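Local coordinates for protein serpin (Taeniopygia guttata, PDB 5HGC) that binds the steroid cortisol and, as a serpin, probably inhibits serine-type endopeptidases, at residues E189-F194 with T348-H353. Residues are numbered along the deposited sequence; the frame is centred on the assembly and turned at random. Where two conformers were deposited one is given.
Sequences EEREFF and TIEFSH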
# COMPACT_ATOMS: atom_id res chain seq x y z
N GLU A 189 -5.42 -17.35 -21.31
CA GLU A 189 -4.71 -18.58 -21.65
C GLU A 189 -3.39 -18.56 -20.91
O GLU A 189 -2.83 -17.47 -20.71
CB GLU A 189 -4.33 -18.64 -23.16
CG GLU A 189 -5.37 -18.24 -24.21
CD GLU A 189 -6.61 -19.16 -24.31
OE1 GLU A 189 -7.63 -18.71 -24.92
OE2 GLU A 189 -6.60 -20.32 -23.80
N GLU A 190 -2.90 -19.72 -20.50
CA GLU A 190 -1.62 -19.75 -19.80
C GLU A 190 -0.53 -19.46 -20.81
O GLU A 190 -0.52 -20.04 -21.90
CB GLU A 190 -1.37 -21.04 -18.97
CG GLU A 190 -1.16 -22.36 -19.71
CD GLU A 190 -0.29 -23.36 -18.93
OE1 GLU A 190 0.37 -24.20 -19.57
OE2 GLU A 190 -0.26 -23.29 -17.68
N ARG A 191 0.33 -18.51 -20.45
CA ARG A 191 1.42 -18.04 -21.28
C ARG A 191 2.64 -17.90 -20.40
O ARG A 191 2.55 -18.00 -19.18
CB ARG A 191 1.09 -16.69 -21.91
CG ARG A 191 0.17 -16.76 -23.13
CD ARG A 191 -0.18 -15.38 -23.66
NE ARG A 191 0.92 -14.76 -24.40
CZ ARG A 191 1.03 -14.76 -25.72
NH1 ARG A 191 2.06 -14.16 -26.30
NH2 ARG A 191 0.10 -15.35 -26.45
N GLU A 192 3.77 -17.64 -21.03
CA GLU A 192 5.01 -17.64 -20.35
C GLU A 192 5.33 -16.29 -19.79
O GLU A 192 5.10 -15.27 -20.45
CB GLU A 192 6.10 -18.08 -21.31
CG GLU A 192 6.21 -19.59 -21.41
CD GLU A 192 7.37 -20.04 -22.29
OE1 GLU A 192 8.00 -19.20 -22.99
OE2 GLU A 192 7.62 -21.27 -22.28
N PHE A 193 5.89 -16.29 -18.57
CA PHE A 193 6.33 -15.09 -17.89
C PHE A 193 7.79 -15.29 -17.59
O PHE A 193 8.19 -16.32 -17.01
CB PHE A 193 5.51 -14.86 -16.58
CG PHE A 193 5.78 -13.54 -15.93
CD1 PHE A 193 6.94 -13.33 -15.18
CD2 PHE A 193 4.89 -12.47 -16.11
CE1 PHE A 193 7.24 -12.09 -14.63
CE2 PHE A 193 5.19 -11.22 -15.56
CZ PHE A 193 6.36 -11.03 -14.81
N PHE A 194 8.60 -14.29 -17.92
CA PHE A 194 10.05 -14.39 -17.85
C PHE A 194 10.56 -13.66 -16.63
O PHE A 194 10.75 -12.46 -16.66
CB PHE A 194 10.75 -14.01 -19.20
CG PHE A 194 10.10 -14.69 -20.40
CD1 PHE A 194 10.37 -16.05 -20.70
CD2 PHE A 194 9.11 -14.01 -21.18
CE1 PHE A 194 9.70 -16.70 -21.75
CE2 PHE A 194 8.45 -14.66 -22.22
CZ PHE A 194 8.75 -16.01 -22.51
N THR A 348 0.77 -4.17 -29.54
CA THR A 348 0.51 -5.19 -28.54
C THR A 348 1.44 -4.89 -27.38
O THR A 348 2.64 -4.72 -27.60
CB THR A 348 0.83 -6.58 -29.11
OG1 THR A 348 -0.00 -6.82 -30.22
CG2 THR A 348 0.59 -7.69 -28.10
N ILE A 349 0.91 -4.80 -26.16
CA ILE A 349 1.72 -4.70 -24.93
C ILE A 349 1.45 -5.93 -24.08
O ILE A 349 0.29 -6.26 -23.80
CB ILE A 349 1.40 -3.45 -24.07
CG1 ILE A 349 1.43 -2.14 -24.90
CG2 ILE A 349 2.30 -3.36 -22.82
CD1 ILE A 349 2.74 -1.82 -25.59
N GLU A 350 2.52 -6.62 -23.70
CA GLU A 350 2.37 -7.86 -22.96
C GLU A 350 3.19 -7.84 -21.66
O GLU A 350 4.40 -7.76 -21.69
CB GLU A 350 2.75 -9.05 -23.84
CG GLU A 350 2.76 -10.34 -23.05
CD GLU A 350 2.83 -11.59 -23.90
OE1 GLU A 350 3.46 -11.54 -24.99
OE2 GLU A 350 2.24 -12.60 -23.43
N PHE A 351 2.52 -7.86 -20.52
CA PHE A 351 3.26 -7.81 -19.26
C PHE A 351 3.71 -9.22 -18.95
O PHE A 351 3.01 -10.00 -18.31
CB PHE A 351 2.36 -7.22 -18.17
CG PHE A 351 2.26 -5.73 -18.24
CD1 PHE A 351 1.41 -5.11 -19.20
CD2 PHE A 351 3.03 -4.93 -17.38
CE1 PHE A 351 1.33 -3.72 -19.30
CE2 PHE A 351 2.93 -3.54 -17.47
CZ PHE A 351 2.11 -2.93 -18.44
N SER A 352 4.85 -9.59 -19.48
CA SER A 352 5.24 -10.97 -19.40
C SER A 352 6.66 -11.04 -18.88
O SER A 352 7.31 -12.06 -18.94
CB SER A 352 5.09 -11.65 -20.75
OG SER A 352 6.03 -11.10 -21.65
N HIS A 353 7.16 -9.92 -18.41
CA HIS A 353 8.37 -9.94 -17.65
C HIS A 353 8.17 -8.97 -16.42
O HIS A 353 7.08 -8.38 -16.28
CB HIS A 353 9.57 -9.70 -18.56
CG HIS A 353 9.59 -8.36 -19.20
ND1 HIS A 353 9.01 -8.11 -20.43
CD2 HIS A 353 10.11 -7.17 -18.78
CE1 HIS A 353 9.17 -6.84 -20.75
NE2 HIS A 353 9.84 -6.24 -19.77
O HOH W 1 3.86 -15.04 -23.11
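R191 meets E350 side-on, with NE and NH1 turned to the carboxylate. R191 NE reaches E350 OE2 at 2.7 Å, and R191 NH1 lies 3.2 Å from E350 OE1. Each oxygen is met on its syn side. The two flat groups are not coplanar; their planes stand 47° apart. E350 is extended, with CG anti to the backbone N (chi1 173°), which carries its carboxylate across to the other segment. R191 was modelled in two conformers, so the details of this grip are less certain. The guanidinium also makes a cation-pi contact with Y272. A water donates to E350 OE2 at 2.9 Å and to the backbone oxygen of E192, so it ties the carboxylate to the other chain segment a second time. With an alanine at E350, R191 is likely to lose its charged mate and the water one of its two acceptors.

Strands 189-194 and 348-350 are the outer strands of serpin sheet C. Strand 189-194 pairs with 200-209, strand 348-350 with 265-283. E350 reaches across to R191, while residues 351-353, leaving strand 348-350, pass F193 and F194. The 348-350 strand follows the reactive centre loop, as in other serpins.

Beyond E350 the chain makes an inverse gamma turn centred on F351 and comes closer to its partner. Here one backbone bond joins the segments: F194 N to S352 O, 2.8 Å and nearly straight. The F193 ring lies with one face against the backbone of S352 and H353. S352 C sits 3.5 Å above its plane, toward the rim. F193 CZ comes within 3.1 Å of H353 O, a tight approach. The imidazole of H353 serves elsewhere, with NE2 hydrogen-bonded to P240 O, while its CB packs on F194 O at 3.6 Å.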